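Local coordinates for protein inactive glucansucrase (Lactobacillus reuteri, PDB 5JBD) that is an inactive glucansucrase of glycosyl hydrolase family 70, with a TIM-barrel domain and a bound calcium ion, at residues S191-V197 / T763-N769; Y216-R221 / S822-A826; M709-Y713 / G793-Q797; Y781-F787 / I851-K856. All blocks are in the same frame, centred on the assembly; numbering follows the deposited sequence.

Interaction 1: S191-V197 / T763-N769; sequences SDQVIFV and TVTRTNN
Two neighbouring strands of an antiparallel sheet meet here, Q193 to F196 running beside V764 to T767. Q193 with T767 and I195 with T765 are hydrogen-bonded pairs, while V194 with R766 and F196 with V764 are non-hydrogen-bonded. I195 N donates a hydrogen bond to T765 O at 3.0 Å, and T765 N donates one back to I195 O. On the face that carries V194, F196 and V764, V194 CG1 presses on V764 CB at 3.5 Å. V764 CG1 comes up to the edge of the F196 ring, near its plane and 3.7 Å from CD1. On the other face T767 CG2 lies 3.7 Å from I195 CG1, the two side chains crossing at about a right angle. From within its strand, R766 takes hold of the loop at S191 and D192, just ahead of strand 193-197. Its chain bends at chi2 (71°), which turns the guanidinium toward that loop. NH1, at 2.8 Å, and NH2 both donate end-on to the single acceptor S191 O, which sits in the guanidinium plane. NH2 also makes a salt bridge with D192 OD1 (3.0 Å), carboxylate and guanidinium planes standing 85° apart. D192 is braced in turn by S174 OG and L175 N, and R766 NH2 reaches L173 O. Both charged groups are buried, so this mutual neutralisation, backed by backbone carbonyls and N-H groups, would favour their ionised forms.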
loop_
_atom_site.group_PDB
_atom_site.type_symbol
_atom_site.label_atom_id
_atom_site.label_comp_id
_atom_site.label_asym_id
_atom_site.label_seq_id
_atom_site.Cartn_x
_atom_site.Cartn_y
_atom_site.Cartn_z
ATOM N N SER A 191 -3.396 -11.015 -9.791
ATOM C CA SER A 191 -3.154 -12.434 -9.966
ATOM C C SER A 191 -1.831 -12.775 -10.724
ATOM O O SER A 191 -1.688 -13.858 -11.290
ATOM C CB SER A 191 -4.442 -13.067 -10.495
ATOM O OG SER A 191 -5.410 -13.025 -9.407
ATOM N N ASP A 192 -0.855 -11.858 -10.665
ATOM C CA ASP A 192 0.553 -12.142 -11.044
ATOM C C ASP A 192 1.341 -12.552 -9.800
ATOM O O ASP A 192 2.044 -11.746 -9.193
ATOM C CB ASP A 192 1.200 -10.930 -11.752
ATOM C CG ASP A 192 0.939 -10.910 -13.251
ATOM O OD1 ASP A 192 0.204 -11.791 -13.777
ATOM O OD2 ASP A 192 1.483 -10.003 -13.917
ATOM N N GLN A 193 1.184 -13.813 -9.417
ATOM C CA GLN A 193 1.696 -14.332 -8.156
ATOM C C GLN A 193 2.255 -15.719 -8.304
ATOM O O GLN A 193 1.848 -16.508 -9.157
ATOM C CB GLN A 193 0.593 -14.442 -7.095
ATOM C CG GLN A 193 -0.236 -13.200 -6.834
ATOM C CD GLN A 193 0.497 -12.122 -6.069
ATOM O OE1 GLN A 193 1.531 -12.365 -5.430
ATOM N NE2 GLN A 193 -0.047 -10.912 -6.115
ATOM N N VAL A 194 3.152 -16.018 -7.380
ATOM C CA VAL A 194 3.652 -17.333 -7.164
ATOM C C VAL A 194 3.577 -17.603 -5.650
ATOM O O VAL A 194 3.837 -16.710 -4.846
ATOM C CB VAL A 194 5.075 -17.339 -7.792
ATOM C CG1 VAL A 194 6.177 -17.557 -6.782
ATOM C CG2 VAL A 194 5.125 -18.204 -9.048
ATOM N N ILE A 195 3.208 -18.813 -5.255
ATOM C CA ILE A 195 3.283 -19.219 -3.831
ATOM C C ILE A 195 4.554 -20.018 -3.555
ATOM O O ILE A 195 5.066 -20.688 -4.446
ATOM C CB ILE A 195 2.069 -20.052 -3.357
ATOM C CG1 ILE A 195 1.883 -21.337 -4.182
ATOM C CG2 ILE A 195 0.801 -19.197 -3.396
ATOM C CD1 ILE A 195 0.781 -22.253 -3.653
ATOM N N PHE A 196 5.037 -19.953 -2.318
ATOM C CA PHE A 196 6.153 -20.787 -1.857
ATOM C C PHE A 196 5.587 -22.044 -1.204
ATOM O O PHE A 196 4.755 -21.954 -0.276
ATOM C CB PHE A 196 7.018 -20.041 -0.835
ATOM C CG PHE A 196 7.593 -18.738 -1.331
ATOM C CD1 PHE A 196 7.819 -18.494 -2.680
ATOM C CD2 PHE A 196 7.930 -17.750 -0.421
ATOM C CE1 PHE A 196 8.363 -17.302 -3.104
ATOM C CE2 PHE A 196 8.483 -16.547 -0.841
ATOM C CZ PHE A 196 8.694 -16.322 -2.186
ATOM N N VAL A 197 6.027 -23.208 -1.692
ATOM C CA VAL A 197 5.530 -24.505 -1.206
ATOM C C VAL A 197 6.660 -25.339 -0.639
ATOM O O VAL A 197 7.839 -25.086 -0.930
ATOM C CB VAL A 197 4.783 -25.323 -2.291
ATOM C CG1 VAL A 197 3.634 -24.509 -2.898
ATOM C CG2 VAL A 197 5.721 -25.867 -3.366
ATOM N N THR A 763 10.791 -23.265 -3.902
ATOM C CA THR A 763 9.968 -24.069 -4.783
ATOM C C THR A 763 8.606 -23.376 -4.909
ATOM O O THR A 763 7.960 -23.080 -3.887
ATOM C CB THR A 763 9.837 -25.496 -4.256
ATOM O OG1 THR A 763 11.147 -26.065 -4.102
ATOM C CG2 THR A 763 9.034 -26.355 -5.223
ATOM N N VAL A 764 8.179 -23.106 -6.150
ATOM C CA VAL A 764 6.983 -22.278 -6.394
ATOM C C VAL A 764 5.962 -22.831 -7.387
ATOM O O VAL A 764 6.254 -23.713 -8.190
ATOM C CB VAL A 764 7.362 -20.854 -6.864
ATOM C CG1 VAL A 764 8.411 -20.238 -5.942
ATOM C CG2 VAL A 764 7.833 -20.832 -8.317
ATOM N N THR A 765 4.753 -22.267 -7.317
ATOM C CA THR A 765 3.643 -22.623 -8.206
ATOM C C THR A 765 2.930 -21.335 -8.608
ATOM O O THR A 765 2.733 -20.434 -7.778
ATOM C CB THR A 765 2.666 -23.586 -7.506
ATOM O OG1 THR A 765 3.332 -24.826 -7.259
ATOM C CG2 THR A 765 1.419 -23.849 -8.346
ATOM N N ARG A 766 2.551 -21.255 -9.882
ATOM C CA ARG A 766 1.905 -20.065 -10.443
ATOM C C ARG A 766 0.445 -20.021 -9.974
ATOM O O ARG A 766 -0.318 -20.919 -10.284
ATOM C CB ARG A 766 1.946 -20.128 -11.980
ATOM C CG ARG A 766 1.343 -18.935 -12.710
ATOM C CD ARG A 766 2.201 -17.699 -12.567
ATOM N NE ARG A 766 1.608 -16.573 -13.289
ATOM C CZ ARG A 766 0.582 -15.831 -12.854
ATOM N NH1 ARG A 766 0.000 -16.094 -11.683
ATOM N NH2 ARG A 766 0.123 -14.822 -13.608
ATOM N N THR A 767 0.070 -18.952 -9.271
ATOM C CA THR A 767 -1.273 -18.841 -8.695
ATOM C C THR A 767 -1.929 -17.489 -8.921
ATOM O O THR A 767 -1.268 -16.513 -9.297
ATOM C CB THR A 767 -1.248 -19.070 -7.167
ATOM O OG1 THR A 767 -0.560 -17.991 -6.519
ATOM C CG2 THR A 767 -0.589 -20.398 -6.824
ATOM N N ASN A 768 -3.239 -17.450 -8.652
ATOM C CA ASN A 768 -3.974 -16.190 -8.532
ATOM C C ASN A 768 -3.715 -15.573 -7.145
ATOM O O ASN A 768 -2.879 -16.078 -6.373
ATOM C CB ASN A 768 -5.476 -16.412 -8.810
ATOM C CG ASN A 768 -6.181 -17.248 -7.745
ATOM O OD1 ASN A 768 -5.651 -17.518 -6.664
ATOM N ND2 ASN A 768 -7.404 -17.666 -8.057
ATOM N N ASN A 769 -4.445 -14.508 -6.821
ATOM C CA ASN A 769 -4.251 -13.797 -5.548
ATOM C C ASN A 769 -4.763 -14.530 -4.290
ATOM O O ASN A 769 -4.587 -14.033 -3.177
ATOM C CB ASN A 769 -4.815 -12.381 -5.623
ATOM C CG ASN A 769 -6.325 -12.342 -5.818
ATOM O OD1 ASN A 769 -6.982 -13.372 -5.981
ATOM N ND2 ASN A 769 -6.866 -11.137 -5.856
HETATM O O HOH W 1 9.645 -22.785 -1.190
#

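Interaction 2: Y216-R221 / S822-A826; sequences YRLMNR and STGVA
The Y216 ring is approached obliquely by the methyl of T823, with CG2 4.0 Å from CD1, and the two side chains cross at about a right angle. At the far end of the same tyrosine, OH lies 4.0 Å from V825 CG2, the valine coming from the opposite direction. The second flat group is the R221 guanidinium. L218 CD1 covers one of its faces, offset toward the rim, while S822 O comes in obliquely, 3.2 Å from NH1; the strongest polar partner of R221 is Q226. L218 ties these pieces together: with CG anti to its own carbonyl carbon (chi1 -59°) and the chain extended at chi2, CD1 lies against both the guanidinium and the other loop. There it sits 3.3 Å from S822 O and 3.9 Å from T823 CG2. S822 OG hydrogen-bonds to D289 and D291, tying this part of the loop down. The contact is thus mostly methyl against methyl, ring or carbonyl, near the surface, between the loop after strand 193-197 and the one leading to strand 841-845. The first loop is also pinned where N220 N bonds to E237, a calcium ligand. In the second, T823 OG1 accepts from V825 N at 3.2 Å with an N-H...O angle of 168°, the signature of an ST turn.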
loop_
_atom_site.group_PDB
_atom_site.type_symbol
_atom_site.label_atom_id
_atom_site.label_comp_id
_atom_site.label_asym_id
_atom_site.label_seq_id
_atom_site.Cartn_x
_atom_site.Cartn_y
_atom_site.Cartn_z
ATOM N N TYR A 216 2.987 -23.681 8.465
ATOM C CA TYR A 216 1.943 -22.670 8.540
ATOM C C TYR A 216 1.504 -22.268 7.133
ATOM O O TYR A 216 0.949 -23.105 6.423
ATOM C CB TYR A 216 2.399 -21.534 9.464
ATOM C CG TYR A 216 2.516 -22.084 10.866
ATOM C CD1 TYR A 216 1.383 -22.245 11.655
ATOM C CD2 TYR A 216 3.739 -22.536 11.369
ATOM C CE1 TYR A 216 1.459 -22.808 12.919
ATOM C CE2 TYR A 216 3.830 -23.093 12.648
ATOM C CZ TYR A 216 2.684 -23.233 13.414
ATOM O OH TYR A 216 2.742 -23.779 14.683
ATOM N N ARG A 217 1.773 -21.043 6.703
ATOM C CA ARG A 217 1.257 -20.550 5.433
ATOM C C ARG A 217 -0.264 -20.777 5.299
ATOM O O ARG A 217 -0.747 -21.212 4.247
ATOM C CB ARG A 217 2.031 -21.153 4.231
ATOM C CG ARG A 217 3.512 -20.748 4.162
ATOM C CD ARG A 217 4.158 -21.042 2.801
ATOM N NE ARG A 217 5.552 -20.580 2.742
ATOM C CZ ARG A 217 6.659 -21.352 2.683
ATOM N NH1 ARG A 217 6.603 -22.685 2.624
ATOM N NH2 ARG A 217 7.854 -20.768 2.661
ATOM N N LEU A 218 -1.009 -20.504 6.368
ATOM C CA LEU A 218 -2.474 -20.574 6.304
ATOM C C LEU A 218 -2.892 -19.341 5.529
ATOM O O LEU A 218 -2.746 -18.227 6.019
ATOM C CB LEU A 218 -3.106 -20.586 7.692
ATOM C CG LEU A 218 -2.685 -21.732 8.618
ATOM C CD1 LEU A 218 -3.496 -21.718 9.906
ATOM C CD2 LEU A 218 -2.779 -23.102 7.951
ATOM N N MET A 219 -3.313 -19.530 4.283
ATOM C CA MET A 219 -3.634 -18.396 3.407
ATOM C C MET A 219 -5.140 -18.114 3.410
ATOM O O MET A 219 -5.939 -19.005 3.607
ATOM C CB MET A 219 -3.160 -18.658 1.984
ATOM C CG MET A 219 -1.643 -18.758 1.889
ATOM S SD MET A 219 -1.083 -18.891 0.200
ATOM C CE MET A 219 -1.369 -17.275 -0.458
ATOM N N ASN A 220 -5.482 -16.853 3.215
ATOM C CA ASN A 220 -6.862 -16.399 3.069
ATOM C C ASN A 220 -7.664 -16.534 4.368
ATOM O O ASN A 220 -8.890 -16.603 4.330
ATOM C CB ASN A 220 -7.577 -17.124 1.902
ATOM C CG ASN A 220 -6.757 -17.132 0.624
ATOM O OD1 ASN A 220 -6.480 -16.091 0.027
ATOM N ND2 ASN A 220 -6.353 -18.315 0.204
ATOM N N ARG A 221 -6.988 -16.497 5.520
ATOM C CA ARG A 221 -7.659 -16.487 6.819
ATOM C C ARG A 221 -7.989 -15.045 7.166
ATOM O O ARG A 221 -7.634 -14.533 8.238
ATOM C CB ARG A 221 -6.810 -17.157 7.900
ATOM C CG ARG A 221 -6.484 -18.627 7.637
ATOM C CD ARG A 221 -7.735 -19.476 7.441
ATOM N NE ARG A 221 -7.421 -20.897 7.561
ATOM C CZ ARG A 221 -7.462 -21.623 8.687
ATOM N NH1 ARG A 221 -7.840 -21.111 9.866
ATOM N NH2 ARG A 221 -7.121 -22.907 8.631
ATOM N N SER A 822 -6.805 -18.698 14.013
ATOM C CA SER A 822 -6.485 -19.382 12.761
ATOM C C SER A 822 -5.613 -20.622 12.982
ATOM O O SER A 822 -5.822 -21.628 12.310
ATOM C CB SER A 822 -5.848 -18.435 11.736
ATOM O OG SER A 822 -4.463 -18.218 11.962
ATOM N N THR A 823 -4.695 -20.562 13.949
ATOM C CA THR A 823 -3.724 -21.664 14.206
ATOM C C THR A 823 -4.008 -22.545 15.408
ATOM O O THR A 823 -3.539 -23.685 15.452
ATOM C CB THR A 823 -2.318 -21.108 14.444
ATOM O OG1 THR A 823 -2.344 -20.200 15.561
ATOM C CG2 THR A 823 -1.823 -20.403 13.214
ATOM N N GLY A 824 -4.737 -22.015 16.392
ATOM C CA GLY A 824 -4.911 -22.685 17.677
ATOM C C GLY A 824 -3.672 -22.702 18.569
ATOM O O GLY A 824 -3.666 -23.430 19.557
ATOM N N VAL A 825 -2.648 -21.894 18.252
ATOM C CA VAL A 825 -1.460 -21.755 19.109
ATOM C C VAL A 825 -1.143 -20.286 19.369
ATOM O O VAL A 825 -1.604 -19.399 18.637
ATOM C CB VAL A 825 -0.214 -22.477 18.536
ATOM C CG1 VAL A 825 -0.476 -23.973 18.404
ATOM C CG2 VAL A 825 0.213 -21.897 17.201
ATOM N N ALA A 826 -0.384 -20.037 20.442
ATOM C CA ALA A 826 -0.030 -18.671 20.827
ATOM C C ALA A 826 1.135 -18.158 19.990
ATOM O O ALA A 826 1.934 -18.954 19.486
ATOM C CB ALA A 826 0.316 -18.594 22.302
#

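Interaction 3: M709-Y713 / G793-Q797; sequences MTDRY and GGNGQ
D711 reaches from its loop to the backbone of G793 to G796, and its side chain can be followed outward. CB passes 3.6 Å from G793 O. CG, held anti to the backbone N of D711 (chi1 -168°), comes to 3.2 Å from the same carbonyl oxygen. OD1 then turns back to its own loop, accepting from Y713 N at 3.0 Å on the anti side of the carboxylate; this closes an Asx turn, and N714 N donates to OD1 as well. OD2 goes across and accepts, on its syn lone pair, from G796 N at 3.0 Å, near the N-terminal end of helix 794-800. Since G794 and G796 carry no side chains, the carboxylate can lie close against the backbone, with OD1 3.3 Å from G796 CA. Next door, Q797 OE1 meets the edge of the Y713 ring in its plane, 3.5 Å from CE1, with ring and amide planes 67° apart. Further out, Y713 OH and Q797 NE2 share E254 as a partner, and NE2 also bonds to I833 O. A water accepts from R712 N and donates to G793 O and Q797 OE1, stitching the two segments a second time. Three backbone N-H groups thus converge on a single carboxylate, and together with the nearby helix end they would probably stabilise its negative charge, although G793 O, another acceptor, is also close.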
loop_
_atom_site.group_PDB
_atom_site.type_symbol
_atom_site.label_atom_id
_atom_site.label_comp_id
_atom_site.label_asym_id
_atom_site.label_seq_id
_atom_site.Cartn_x
_atom_site.Cartn_y
_atom_site.Cartn_z
ATOM N N MET A 709 8.907 -1.342 1.364
ATOM C CA MET A 709 9.987 -1.055 2.314
ATOM C C MET A 709 10.951 -2.226 2.450
ATOM O O MET A 709 10.560 -3.384 2.322
ATOM C CB MET A 709 9.438 -0.600 3.687
ATOM C CG MET A 709 9.105 -1.690 4.713
ATOM S SD MET A 709 7.939 -2.896 4.075
ATOM C CE MET A 709 6.401 -2.096 4.566
ATOM N N THR A 710 12.217 -1.881 2.690
ATOM C CA THR A 710 13.301 -2.829 2.885
ATOM C C THR A 710 13.699 -2.985 4.349
ATOM O O THR A 710 14.436 -3.915 4.671
ATOM C CB THR A 710 14.556 -2.373 2.096
ATOM O OG1 THR A 710 14.949 -1.053 2.521
ATOM C CG2 THR A 710 14.261 -2.335 0.602
ATOM N N ASP A 711 13.258 -2.064 5.217
ATOM C CA ASP A 711 13.633 -2.074 6.637
ATOM C C ASP A 711 12.495 -1.481 7.482
ATOM O O ASP A 711 12.220 -0.289 7.402
ATOM C CB ASP A 711 14.952 -1.289 6.851
ATOM C CG ASP A 711 15.567 -1.502 8.233
ATOM O OD1 ASP A 711 14.825 -1.684 9.234
ATOM O OD2 ASP A 711 16.825 -1.495 8.337
ATOM N N ARG A 712 11.863 -2.333 8.290
ATOM C CA ARG A 712 10.689 -1.970 9.102
ATOM C C ARG A 712 11.021 -1.133 10.339
ATOM O O ARG A 712 10.123 -0.535 10.937
ATOM C CB ARG A 712 9.972 -3.225 9.586
ATOM C CG ARG A 712 9.209 -3.995 8.522
ATOM C CD ARG A 712 8.544 -5.186 9.191
ATOM N NE ARG A 712 7.542 -5.853 8.370
ATOM C CZ ARG A 712 6.729 -6.821 8.810
ATOM N NH1 ARG A 712 6.795 -7.258 10.067
ATOM N NH2 ARG A 712 5.845 -7.354 7.979
ATOM N N TYR A 713 12.295 -1.090 10.725
ATOM C CA TYR A 713 12.716 -0.366 11.920
ATOM C C TYR A 713 13.526 0.897 11.664
ATOM O O TYR A 713 13.609 1.733 12.556
ATOM C CB TYR A 713 13.499 -1.302 12.843
ATOM C CG TYR A 713 12.630 -2.384 13.433
ATOM C CD1 TYR A 713 12.437 -3.599 12.773
ATOM C CD2 TYR A 713 11.974 -2.192 14.643
ATOM C CE1 TYR A 713 11.625 -4.588 13.314
ATOM C CE2 TYR A 713 11.163 -3.185 15.190
ATOM C CZ TYR A 713 10.994 -4.378 14.523
ATOM O OH TYR A 713 10.181 -5.339 15.088
ATOM N N GLY A 793 16.125 -7.303 5.297
ATOM C CA GLY A 793 15.524 -6.625 6.444
ATOM C C GLY A 793 16.356 -5.477 6.984
ATOM O O GLY A 793 15.852 -4.683 7.792
ATOM N N GLY A 794 17.632 -5.408 6.570
ATOM C CA GLY A 794 18.523 -4.314 6.930
ATOM C C GLY A 794 19.067 -4.482 8.330
ATOM O O GLY A 794 18.722 -5.435 9.038
ATOM N N ASN A 795 19.889 -3.521 8.741
ATOM C CA ASN A 795 20.404 -3.468 10.108
ATOM C C ASN A 795 19.309 -3.181 11.141
ATOM O O ASN A 795 19.467 -3.526 12.317
ATOM C CB ASN A 795 21.535 -2.445 10.223
ATOM C CG ASN A 795 22.793 -2.882 9.473
ATOM O OD1 ASN A 795 23.012 -4.082 9.223
ATOM N ND2 ASN A 795 23.635 -1.916 9.127
ATOM N N GLY A 796 18.211 -2.557 10.716
ATOM C CA GLY A 796 17.052 -2.363 11.587
ATOM C C GLY A 796 16.469 -3.678 12.077
ATOM O O GLY A 796 16.229 -3.852 13.275
ATOM N N GLN A 797 16.237 -4.609 11.163
ATOM C CA GLN A 797 15.745 -5.922 11.564
ATOM C C GLN A 797 16.764 -6.677 12.431
ATOM O O GLN A 797 16.386 -7.376 13.376
ATOM C CB GLN A 797 15.363 -6.762 10.339
ATOM C CG GLN A 797 14.475 -7.955 10.678
ATOM C CD GLN A 797 13.067 -7.546 11.129
ATOM O OE1 GLN A 797 12.477 -6.613 10.581
ATOM N NE2 GLN A 797 12.517 -8.259 12.101
HETATM O O HOH W 2 12.842 -4.926 8.328
#

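Interaction 4: Y781-F787 / I851-K856; sequences YANQIYF and IGLAVK
I851 packs against two tyrosines, Y781 and Y786. Its CG1 stands over the middle of one face of the Y781 ring, 3.8 Å from the centroid and 10° off the normal, a clean CH-pi contact. The first torsion (chi1 -157°) sets CG1 anti to the isoleucine's own backbone N, over Y781, and chi2 (56°) then places CD1 against both rings. CD1 lies 3.5 Å from Y781 CE1 and reaches Y786 CD1 at the same distance of 3.5 Å, the isoleucine and Y786 crossing at about a right angle. Both phenol ends are tied down beyond the contact, Y781 OH to E172 O and Y786 OH to the E172 carboxylate.

A second apolar patch follows along the strand. The F787 ring is met obliquely by the next residues of the loop, with A854 CA 3.5 Å from CE2 and L853 CB 3.8 Å from CD2.

Outward from these rings the contact turns polar and watery. One water accepts from A854 N and donates to I785 O, with a weaker bond to I851 O. Another water lies 2.9 Å from both Q784 OE1 and I851 O and can bridge them, and K856 NZ adds a weak bond to Q784 OE1 at 3.4 Å. The amide nitrogen of Q784 folds back to A782 O at 3.2 Å. Strand 784-791 is thus covered by a loop that follows strand 841-845, and where the strand starts, N783 and Q784 together face V764, a G1 beta bulge.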
loop_
_atom_site.group_PDB
_atom_site.type_symbol
_atom_site.label_atom_id
_atom_site.label_comp_id
_atom_site.label_asym_id
_atom_site.label_seq_id
_atom_site.Cartn_x
_atom_site.Cartn_y
_atom_site.Cartn_z
ATOM N N TYR A 781 2.874 -23.456 -14.354
ATOM C CA TYR A 781 3.979 -24.194 -13.725
ATOM C C TYR A 781 3.717 -24.440 -12.244
ATOM O O TYR A 781 3.058 -23.637 -11.593
ATOM C CB TYR A 781 5.323 -23.488 -13.925
ATOM C CG TYR A 781 5.378 -22.019 -13.595
ATOM C CD1 TYR A 781 5.697 -21.585 -12.311
ATOM C CD2 TYR A 781 5.176 -21.056 -14.580
ATOM C CE1 TYR A 781 5.779 -20.229 -12.010
ATOM C CE2 TYR A 781 5.258 -19.692 -14.293
ATOM C CZ TYR A 781 5.564 -19.281 -13.009
ATOM O OH TYR A 781 5.641 -17.934 -12.719
ATOM N N ALA A 782 4.222 -25.571 -11.744
ATOM C CA ALA A 782 4.073 -25.967 -10.341
ATOM C C ALA A 782 5.344 -26.630 -9.839
ATOM O O ALA A 782 6.018 -27.344 -10.593
ATOM C CB ALA A 782 2.898 -26.928 -10.181
ATOM N N ASN A 783 5.660 -26.397 -8.567
ATOM C CA ASN A 783 6.773 -27.074 -7.897
ATOM C C ASN A 783 8.109 -26.873 -8.628
ATOM O O ASN A 783 8.887 -27.816 -8.797
ATOM C CB ASN A 783 6.452 -28.574 -7.707
ATOM C CG ASN A 783 5.160 -28.800 -6.927
ATOM O OD1 ASN A 783 4.179 -29.336 -7.458
ATOM N ND2 ASN A 783 5.151 -28.382 -5.674
ATOM N N GLN A 784 8.354 -25.635 -9.064
ATOM C CA GLN A 784 9.566 -25.271 -9.792
ATOM C C GLN A 784 10.476 -24.457 -8.905
ATOM O O GLN A 784 10.017 -23.544 -8.217
ATOM C CB GLN A 784 9.236 -24.428 -11.028
ATOM C CG GLN A 784 8.479 -25.151 -12.127
ATOM C CD GLN A 784 9.195 -26.381 -12.632
ATOM O OE1 GLN A 784 10.378 -26.341 -12.960
ATOM N NE2 GLN A 784 8.470 -27.493 -12.700
ATOM N N ILE A 785 11.770 -24.758 -8.948
ATOM C CA ILE A 785 12.749 -23.956 -8.224
ATOM C C ILE A 785 12.912 -22.608 -8.934
ATOM O O ILE A 785 13.138 -22.564 -10.137
ATOM C CB ILE A 785 14.090 -24.711 -8.030
ATOM C CG1 ILE A 785 13.834 -25.942 -7.146
ATOM C CG2 ILE A 785 15.124 -23.781 -7.406
ATOM C CD1 ILE A 785 15.042 -26.724 -6.715
ATOM N N TYR A 786 12.832 -21.536 -8.146
ATOM C CA TYR A 786 12.790 -20.151 -8.608
ATOM C C TYR A 786 13.675 -19.331 -7.675
ATOM O O TYR A 786 13.625 -19.514 -6.447
ATOM C CB TYR A 786 11.326 -19.675 -8.496
ATOM C CG TYR A 786 10.978 -18.259 -8.959
ATOM C CD1 TYR A 786 11.152 -17.865 -10.285
ATOM C CD2 TYR A 786 10.401 -17.330 -8.077
ATOM C CE1 TYR A 786 10.796 -16.582 -10.711
ATOM C CE2 TYR A 786 10.037 -16.045 -8.495
ATOM C CZ TYR A 786 10.226 -15.671 -9.810
ATOM O OH TYR A 786 9.876 -14.396 -10.238
ATOM N N PHE A 787 14.484 -18.434 -8.238
ATOM C CA PHE A 787 15.458 -17.681 -7.449
ATOM C C PHE A 787 14.922 -16.312 -7.023
ATOM O O PHE A 787 15.447 -15.262 -7.396
ATOM C CB PHE A 787 16.785 -17.557 -8.215
ATOM C CG PHE A 787 17.413 -18.879 -8.581
ATOM C CD1 PHE A 787 17.547 -19.902 -7.638
ATOM C CD2 PHE A 787 17.923 -19.089 -9.853
ATOM C CE1 PHE A 787 18.145 -21.111 -7.971
ATOM C CE2 PHE A 787 18.534 -20.291 -10.190
ATOM C CZ PHE A 787 18.644 -21.304 -9.246
ATOM N N ILE A 851 11.503 -18.133 -15.033
ATOM C CA ILE A 851 11.235 -19.391 -14.332
ATOM C C ILE A 851 12.261 -20.480 -14.668
ATOM O O ILE A 851 12.310 -21.500 -13.981
ATOM C CB ILE A 851 9.774 -19.870 -14.608
ATOM C CG1 ILE A 851 9.248 -20.806 -13.510
ATOM C CG2 ILE A 851 9.640 -20.570 -15.962
ATOM C CD1 ILE A 851 9.301 -20.251 -12.107
ATOM N N GLY A 852 13.064 -20.257 -15.721
ATOM C CA GLY A 852 14.065 -21.224 -16.191
ATOM C C GLY A 852 15.515 -20.881 -15.902
ATOM O O GLY A 852 16.405 -21.421 -16.560
ATOM N N LEU A 853 15.768 -19.993 -14.935
ATOM C CA LEU A 853 17.140 -19.644 -14.548
ATOM C C LEU A 853 17.881 -20.832 -13.944
ATOM O O LEU A 853 19.083 -20.992 -14.181
ATOM C CB LEU A 853 17.180 -18.467 -13.555
ATOM C CG LEU A 853 16.786 -17.076 -14.059
ATOM C CD1 LEU A 853 16.882 -16.044 -12.942
ATOM C CD2 LEU A 853 17.653 -16.643 -15.222
ATOM N N ALA A 854 17.163 -21.647 -13.165
ATOM C CA ALA A 854 17.754 -22.800 -12.475
ATOM C C ALA A 854 18.288 -23.837 -13.457
ATOM O O ALA A 854 17.543 -24.328 -14.305
ATOM C CB ALA A 854 16.732 -23.431 -11.539
ATOM N N VAL A 855 19.580 -24.172 -13.328
ATOM C CA VAL A 855 20.241 -25.061 -14.274
ATOM C C VAL A 855 19.826 -26.507 -14.027
ATOM O O VAL A 855 19.950 -27.022 -12.916
ATOM C CB VAL A 855 21.783 -24.937 -14.198
ATOM C CG1 VAL A 855 22.470 -25.955 -15.109
ATOM C CG2 VAL A 855 22.224 -23.524 -14.566
ATOM N N LYS A 856 19.318 -27.134 -15.082
ATOM C CA LYS A 856 19.064 -28.560 -15.112
ATOM C C LYS A 856 20.028 -29.180 -16.103
ATOM O O LYS A 856 20.346 -28.573 -17.131
ATOM C CB LYS A 856 17.622 -28.837 -15.540
ATOM C CG LYS A 856 16.595 -28.327 -14.549
ATOM C CD LYS A 856 15.164 -28.623 -14.973
ATOM C CE LYS A 856 14.203 -28.248 -13.854
ATOM N NZ LYS A 856 12.759 -28.351 -14.208
HETATM O O HOH W 3 10.982 -23.978 -14.535
HETATM O O HOH W 4 14.415 -20.960 -12.130
#

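How the interactions relate
Interactions 1 and 4 are the closest pair, with centres 12 Å apart, and share one sheet: strand 758-767 pairs on its other side with 784-791, probably through V764 N to Q784 O (2.8 Å), and R766 N probably bonds to Y781 O (3.0 Å) just ahead of that strand. Interaction 2 abuts interaction 1, with centres 18 Å apart and M219 SD 4.1 Å from I195 CG2. Interaction 3 stands apart, its centre 25 Å from those of 1 and 2, although strand 784-791 leads directly into its helix. The calcium ion, held by E237, D243, N287 and N751, lies among the first three: about 9 Å from the side chain of Q193 and 10 Å from those of R221 and R712.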